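Local coordinates for protein 378aa long hypothetical citrate synthase (PDB 1VGM) that belongs to the citrate synthase family, a largely helical protein that assembles as a homodimer, at residues F101-W112 against L200-L211. Numbering follows the deposited sequence.
Sequences FGILASIYDPKW and LSDMYSCIVAAL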
ATOM      1  N   PHE A 101      -6.459   9.293  -1.470  1.00  6.00           N
ATOM      2  CA  PHE A 101      -5.269   9.470  -0.641  1.00  8.58           C
ATOM      3  C   PHE A 101      -3.986   9.497  -1.463  1.00  7.48           C
ATOM      4  O   PHE A 101      -2.978  10.033  -1.012  1.00  7.44           O
ATOM      5  CB  PHE A 101      -5.188   8.369   0.421  1.00  7.11           C
ATOM      6  CG  PHE A 101      -5.873   8.734   1.709  1.00  8.64           C
ATOM      7  CD1 PHE A 101      -5.141   9.223   2.788  1.00  7.42           C
ATOM      8  CD2 PHE A 101      -7.258   8.634   1.825  1.00  7.09           C
ATOM      9  CE1 PHE A 101      -5.775   9.619   3.960  1.00  4.86           C
ATOM     10  CE2 PHE A 101      -7.912   9.029   3.000  1.00  4.87           C
ATOM     11  CZ  PHE A 101      -7.170   9.522   4.068  1.00  7.00           C
ATOM     12  N   GLY A 102      -4.038   8.917  -2.663  1.00  3.02           N
ATOM     13  CA  GLY A 102      -2.931   9.007  -3.596  1.00  3.06           C
ATOM     14  C   GLY A 102      -2.788  10.419  -4.116  1.00  3.91           C
ATOM     15  O   GLY A 102      -1.674  10.944  -4.228  1.00  3.92           O
ATOM     16  N   ILE A 103      -3.921  11.052  -4.404  1.00  2.78           N
ATOM     17  CA  ILE A 103      -3.921  12.456  -4.791  1.00  5.38           C
ATOM     18  C   ILE A 103      -3.430  13.397  -3.682  1.00  7.96           C
ATOM     19  O   ILE A 103      -2.673  14.329  -3.958  1.00  7.47           O
ATOM     20  CB  ILE A 103      -5.327  12.890  -5.261  1.00  8.03           C
ATOM     21  CG1 ILE A 103      -5.650  12.191  -6.585  1.00  7.59           C
ATOM     22  CG2 ILE A 103      -5.389  14.407  -5.423  1.00  6.26           C
ATOM     23  CD1 ILE A 103      -7.091  12.312  -7.018  1.00  5.87           C
ATOM     24  N   LEU A 104      -3.839  13.153  -2.437  1.00  7.68           N
ATOM     25  CA  LEU A 104      -3.357  13.960  -1.317  1.00  7.02           C
ATOM     26  C   LEU A 104      -1.842  13.813  -1.140  1.00  6.20           C
ATOM     27  O   LEU A 104      -1.132  14.802  -0.951  1.00  3.88           O
ATOM     28  CB  LEU A 104      -4.073  13.568  -0.011  1.00  7.90           C
ATOM     29  CG  LEU A 104      -5.591  13.793   0.082  1.00  9.55           C
ATOM     30  CD1 LEU A 104      -6.102  13.366   1.445  1.00  9.39           C
ATOM     31  CD2 LEU A 104      -5.922  15.252  -0.157  1.00  9.35           C
ATOM     32  N   ALA A 105      -1.349  12.581  -1.210  1.00  4.97           N
ATOM     33  CA  ALA A 105       0.089  12.324  -1.153  1.00  5.02           C
ATOM     34  C   ALA A 105       0.848  13.062  -2.255  1.00  7.05           C
ATOM     35  O   ALA A 105       1.923  13.604  -2.013  1.00 10.13           O
ATOM     36  CB  ALA A 105       0.364  10.821  -1.250  1.00  4.21           C
ATOM     37  N   SER A 106       0.295  13.080  -3.462  1.00  5.57           N
ATOM     38  CA  SER A 106       0.947  13.752  -4.583  1.00  8.40           C
ATOM     39  C   SER A 106       1.017  15.267  -4.400  1.00  8.42           C
ATOM     40  O   SER A 106       2.019  15.904  -4.745  1.00  7.48           O
ATOM     41  CB  SER A 106       0.217  13.432  -5.891  1.00  7.26           C
ATOM     42  OG  SER A 106       0.494  12.112  -6.322  1.00 11.10           O
ATOM     43  N   ILE A 107      -0.051  15.845  -3.865  1.00  6.49           N
ATOM     44  CA  ILE A 107      -0.180  17.292  -3.858  1.00  8.61           C
ATOM     45  C   ILE A 107       0.399  17.901  -2.589  1.00 10.07           C
ATOM     46  O   ILE A 107       1.120  18.896  -2.654  1.00  7.47           O
ATOM     47  CB  ILE A 107      -1.651  17.715  -4.025  1.00  8.22           C
ATOM     48  CG1 ILE A 107      -2.133  17.317  -5.424  1.00 10.01           C
ATOM     49  CG2 ILE A 107      -1.795  19.230  -3.831  1.00  9.82           C
ATOM     50  CD1 ILE A 107      -3.566  17.658  -5.711  1.00 10.06           C
ATOM     51  N   TYR A 108       0.109  17.295  -1.439  1.00 10.58           N
ATOM     52  CA  TYR A 108       0.722  17.729  -0.179  1.00  8.58           C
ATOM     53  C   TYR A 108       2.141  17.193   0.016  1.00  7.88           C
ATOM     54  O   TYR A 108       3.030  17.915   0.467  1.00  8.16           O
ATOM     55  CB  TYR A 108      -0.146  17.308   1.009  1.00 11.53           C
ATOM     56  CG  TYR A 108      -1.522  17.944   1.038  1.00  9.16           C
ATOM     57  CD1 TYR A 108      -2.665  17.167   1.227  1.00 10.18           C
ATOM     58  CD2 TYR A 108      -1.678  19.321   0.902  1.00 12.68           C
ATOM     59  CE1 TYR A 108      -3.927  17.747   1.285  1.00  8.09           C
ATOM     60  CE2 TYR A 108      -2.939  19.911   0.958  1.00 14.13           C
ATOM     61  CZ  TYR A 108      -4.057  19.117   1.152  1.00 12.15           C
ATOM     62  OH  TYR A 108      -5.302  19.696   1.235  1.00 14.04           O
ATOM     63  N   ASP A 109       2.353  15.925  -0.321  1.00  8.26           N
ATOM     64  CA  ASP A 109       3.661  15.296  -0.153  1.00  7.05           C
ATOM     65  C   ASP A 109       4.387  15.756   1.120  1.00  9.94           C
ATOM     66  O   ASP A 109       5.495  16.303   1.069  1.00  8.50           O
ATOM     67  CB  ASP A 109       4.530  15.582  -1.377  1.00 12.10           C
ATOM     68  CG  ASP A 109       5.670  14.600  -1.516  1.00 13.50           C
ATOM     69  OD1 ASP A 109       5.725  13.648  -0.716  1.00  9.14           O
ATOM     70  OD2 ASP A 109       6.509  14.778  -2.420  1.00 19.18           O
ATOM     71  N   PRO A 110       3.774  15.521   2.287  1.00  8.45           N
ATOM     72  CA  PRO A 110       4.375  16.009   3.534  1.00  7.63           C
ATOM     73  C   PRO A 110       5.672  15.289   3.893  1.00  8.05           C
ATOM     74  O   PRO A 110       5.796  14.078   3.705  1.00  6.88           O
ATOM     75  CB  PRO A 110       3.286  15.768   4.569  1.00  8.70           C
ATOM     76  CG  PRO A 110       2.582  14.539   4.058  1.00  5.73           C
ATOM     77  CD  PRO A 110       2.588  14.685   2.540  1.00  5.37           C
ATOM     78  N   LYS A 111       6.631  16.047   4.417  1.00  4.64           N
ATOM     79  CA  LYS A 111       7.844  15.474   4.987  1.00  8.89           C
ATOM     80  C   LYS A 111       7.586  14.990   6.405  1.00  7.45           C
ATOM     81  O   LYS A 111       6.802  15.593   7.144  1.00 10.01           O
ATOM     82  CB  LYS A 111       8.962  16.517   5.015  1.00  9.72           C
ATOM     83  CG  LYS A 111       9.480  16.926   3.647  1.00 14.62           C
ATOM     84  CD  LYS A 111      10.584  17.962   3.802  1.00 21.22           C
ATOM     85  CE  LYS A 111      10.948  18.616   2.480  1.00 25.31           C
ATOM     86  NZ  LYS A 111      12.043  19.608   2.682  1.00 28.61           N
ATOM     87  N   TRP A 112       8.255  13.908   6.786  1.00  4.10           N
ATOM     88  CA  TRP A 112       8.304  13.513   8.185  1.00  5.58           C
ATOM     89  C   TRP A 112       9.142  14.496   9.001  1.00  7.23           C
ATOM     90  O   TRP A 112      10.232  14.906   8.587  1.00  6.86           O
ATOM     91  CB  TRP A 112       8.894  12.111   8.318  1.00  7.56           C
ATOM     92  CG  TRP A 112       8.013  11.018   7.769  1.00  6.39           C
ATOM     93  CD1 TRP A 112       8.020  10.518   6.499  1.00  7.24           C
ATOM     94  CD2 TRP A 112       7.029  10.264   8.496  1.00  4.89           C
ATOM     95  NE1 TRP A 112       7.104   9.489   6.389  1.00  8.33           N
ATOM     96  CE2 TRP A 112       6.485   9.313   7.602  1.00  5.85           C
ATOM     97  CE3 TRP A 112       6.579  10.280   9.825  1.00  6.39           C
ATOM     98  CZ2 TRP A 112       5.515   8.381   7.997  1.00  6.10           C
ATOM     99  CZ3 TRP A 112       5.609   9.352  10.217  1.00  7.34           C
ATOM    100  CH2 TRP A 112       5.092   8.415   9.303  1.00  7.45           C
ATOM    101  N   LEU A 200      10.044   5.487   4.793  1.00  6.33           N
ATOM    102  CA  LEU A 200       9.758   6.902   4.978  1.00  5.89           C
ATOM    103  C   LEU A 200       8.891   7.487   3.872  1.00  5.93           C
ATOM    104  O   LEU A 200       8.977   8.681   3.573  1.00  6.04           O
ATOM    105  CB  LEU A 200      11.065   7.700   5.092  1.00  4.69           C
ATOM    106  CG  LEU A 200      11.892   7.419   6.348  1.00  6.93           C
ATOM    107  CD1 LEU A 200      13.103   8.342   6.387  1.00  4.75           C
ATOM    108  CD2 LEU A 200      11.030   7.621   7.586  1.00  8.82           C
ATOM    109  N   SER A 201       8.049   6.650   3.272  1.00  6.99           N
ATOM    110  CA  SER A 201       7.025   7.139   2.353  1.00  5.99           C
ATOM    111  C   SER A 201       6.086   8.093   3.081  1.00  6.48           C
ATOM    112  O   SER A 201       5.797   7.898   4.249  1.00  5.34           O
ATOM    113  CB  SER A 201       6.211   5.973   1.783  1.00  8.89           C
ATOM    114  OG  SER A 201       5.194   6.452   0.917  1.00  9.86           O
ATOM    115  N   ASP A 202       5.608   9.119   2.389  1.00  6.25           N
ATOM    116  CA  ASP A 202       4.891  10.205   3.053  1.00  7.42           C
ATOM    117  C   ASP A 202       3.646   9.655   3.744  1.00  7.31           C
ATOM    118  O   ASP A 202       3.131   8.600   3.362  1.00  7.40           O
ATOM    119  CB  ASP A 202       4.496  11.282   2.036  1.00  6.26           C
ATOM    120  CG  ASP A 202       3.373  10.835   1.115  1.00  8.35           C
ATOM    121  OD1 ASP A 202       3.660  10.259   0.037  1.00  6.42           O
ATOM    122  OD2 ASP A 202       2.200  11.066   1.474  1.00  4.58           O
ATOM    123  N   MET A 203       3.169  10.363   4.761  1.00  6.12           N
ATOM    124  CA  MET A 203       2.116   9.838   5.626  1.00  7.36           C
ATOM    125  C   MET A 203       0.868   9.443   4.818  1.00  8.14           C
ATOM    126  O   MET A 203       0.227   8.420   5.094  1.00  4.95           O
ATOM    127  CB  MET A 203       1.748  10.881   6.693  1.00  9.24           C
ATOM    128  CG  MET A 203       1.726  10.330   8.107  1.00 12.78           C
ATOM    129  SD  MET A 203       1.323  11.520   9.408  1.00 10.40           S
ATOM    130  CE  MET A 203       2.917  11.656  10.228  1.00 11.77           C
ATOM    131  N   TYR A 204       0.522  10.251   3.819  1.00  6.77           N
ATOM    132  CA  TYR A 204      -0.675   9.985   3.026  1.00  6.89           C
ATOM    133  C   TYR A 204      -0.541   8.686   2.234  1.00  7.76           C
ATOM    134  O   TYR A 204      -1.491   7.915   2.129  1.00  5.99           O
ATOM    135  CB  TYR A 204      -0.948  11.139   2.059  1.00  7.34           C
ATOM    136  CG  TYR A 204      -1.548  12.351   2.719  1.00  4.56           C
ATOM    137  CD1 TYR A 204      -0.770  13.475   2.985  1.00  5.74           C
ATOM    138  CD2 TYR A 204      -2.895  12.378   3.080  1.00  7.02           C
ATOM    139  CE1 TYR A 204      -1.317  14.601   3.595  1.00  7.16           C
ATOM    140  CE2 TYR A 204      -3.453  13.502   3.693  1.00  4.35           C
ATOM    141  CZ  TYR A 204      -2.657  14.607   3.946  1.00  7.07           C
ATOM    142  OH  TYR A 204      -3.200  15.716   4.547  1.00  6.72           O
ATOM    143  N   SER A 205       0.640   8.453   1.673  1.00  7.30           N
ATOM    144  CA  SER A 205       0.904   7.209   0.962  1.00  7.48           C
ATOM    145  C   SER A 205       0.961   6.001   1.907  1.00  5.20           C
ATOM    146  O   SER A 205       0.677   4.883   1.491  1.00  7.64           O
ATOM    147  CB  SER A 205       2.215   7.321   0.180  1.00  8.09           C
ATOM    148  OG  SER A 205       2.150   8.375  -0.769  1.00 11.49           O
ATOM    149  N   CYS A 206       1.315   6.218   3.171  1.00  1.60           N
ATOM    150  CA  CYS A 206       1.258   5.131   4.149  1.00  5.72           C
ATOM    151  C   CYS A 206      -0.182   4.721   4.405  1.00  5.75           C
ATOM    152  O   CYS A 206      -0.477   3.545   4.614  1.00  3.84           O
ATOM    153  CB  CYS A 206       1.903   5.546   5.471  1.00  7.33           C
ATOM    154  SG  CYS A 206       3.672   5.834   5.351  1.00  5.39           S
ATOM    155  N   ILE A 207      -1.082   5.698   4.378  1.00  2.38           N
ATOM    156  CA  ILE A 207      -2.499   5.400   4.446  1.00  6.18           C
ATOM    157  C   ILE A 207      -2.999   4.777   3.151  1.00  2.19           C
ATOM    158  O   ILE A 207      -3.805   3.846   3.174  1.00  2.11           O
ATOM    159  CB  ILE A 207      -3.321   6.670   4.760  1.00  4.33           C
ATOM    160  CG1 ILE A 207      -2.890   7.247   6.111  1.00  8.52           C
ATOM    161  CG2 ILE A 207      -4.795   6.324   4.838  1.00 11.42           C
ATOM    162  CD1 ILE A 207      -2.830   6.207   7.224  1.00  4.66           C
ATOM    163  N   VAL A 208      -2.516   5.274   2.017  1.00  3.46           N
ATOM    164  CA  VAL A 208      -2.775   4.592   0.745  1.00  4.86           C
ATOM    165  C   VAL A 208      -2.529   3.084   0.877  1.00  4.47           C
ATOM    166  O   VAL A 208      -3.383   2.265   0.522  1.00  4.16           O
ATOM    167  CB  VAL A 208      -1.873   5.139  -0.386  1.00  4.39           C
ATOM    168  CG1 VAL A 208      -1.956   4.227  -1.601  1.00  2.09           C
ATOM    169  CG2 VAL A 208      -2.303   6.551  -0.762  1.00  4.66           C
ATOM    170  N   ALA A 209      -1.359   2.723   1.390  1.00  5.34           N
ATOM    171  CA  ALA A 209      -0.971   1.319   1.500  1.00  6.11           C
ATOM    172  C   ALA A 209      -1.958   0.545   2.375  1.00  6.26           C
ATOM    173  O   ALA A 209      -2.443  -0.519   1.983  1.00  6.86           O
ATOM    174  CB  ALA A 209       0.440   1.221   2.081  1.00  5.00           C
ATOM    175  N   ALA A 210      -2.259   1.089   3.555  1.00  5.12           N
ATOM    176  CA  ALA A 210      -3.233   0.481   4.464  1.00  4.00           C
ATOM    177  C   ALA A 210      -4.546   0.204   3.742  1.00  1.60           C
ATOM    178  O   ALA A 210      -5.150  -0.859   3.896  1.00  1.60           O
ATOM    179  CB  ALA A 210      -3.486   1.407   5.670  1.00  2.17           C
ATOM    180  N   LEU A 211      -4.997   1.177   2.963  1.00  3.16           N
ATOM    181  CA  LEU A 211      -6.301   1.088   2.325  1.00  4.03           C
ATOM    182  C   LEU A 211      -6.307  -0.001   1.245  1.00  6.44           C
ATOM    183  O   LEU A 211      -7.302  -0.704   1.057  1.00  7.90           O
ATOM    184  CB  LEU A 211      -6.667   2.452   1.725  1.00  2.45           C
ATOM    185  CG  LEU A 211      -7.065   3.515   2.762  1.00  2.35           C
ATOM    186  CD1 LEU A 211      -7.138   4.870   2.089  1.00  2.65           C
ATOM    187  CD2 LEU A 211      -8.428   3.151   3.389  1.00  3.40           C
TER
HETATM  188  O   HOH W   1       5.210  12.289   5.794  1.00 11.45           O
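Trp112 NE1 donates a hydrogen bond to Ser201 O, 3.0 Å away; the oxygen lies near the indole plane, while the N-H comes in well above the carbonyl plane, 58° out of it. This bond ties together the two loops that flank an antiparallel helix pair, 93-108 against 203-214, in the all-helical core of the citrate synthase fold; the axes of 101-108 and 203-211 come within 8.0 Å. A water bridges the same loops, donating to Pro110 O and accepting from Met203 N in the first turn of helix 203-214. Met203, bent at chi3 (-110°), brings CE to 3.5 Å from Trp112 CZ3, with SD obliquely placed in a Met-aromatic contact.

Asp202 is the N-cap: its OD2 accepts from Ser205 N at 3.0 Å, met from above the carboxylate plane. Asp202 OD1 and Asp109 OD1 are 4.0 Å apart, and Lys215 of the second subunit forms salt bridges with both, which probably offsets their repulsion. This places the helix pair at the dimer interface, where Val208 also packs on Val208 of the second subunit.

Between the helices, knobs fit into holes. Tyr204 enters among Phe101, Leu104, Ala105 and Tyr108; with CG anti to the carbonyl carbon (chi1 -77°), its ring reaches across to helix 93-108, Leu104 CB over one face and Pro110 CD at the edge. The Tyr108 and Tyr204 rings lie nearly parallel but strongly offset, with little overlap. In return, Phe101 drops among Tyr204, Ile207, Val208 and Leu211, and Ile207 CG2 makes a CH-pi contact over its ring, 3.5 Å from Phe101 CE1.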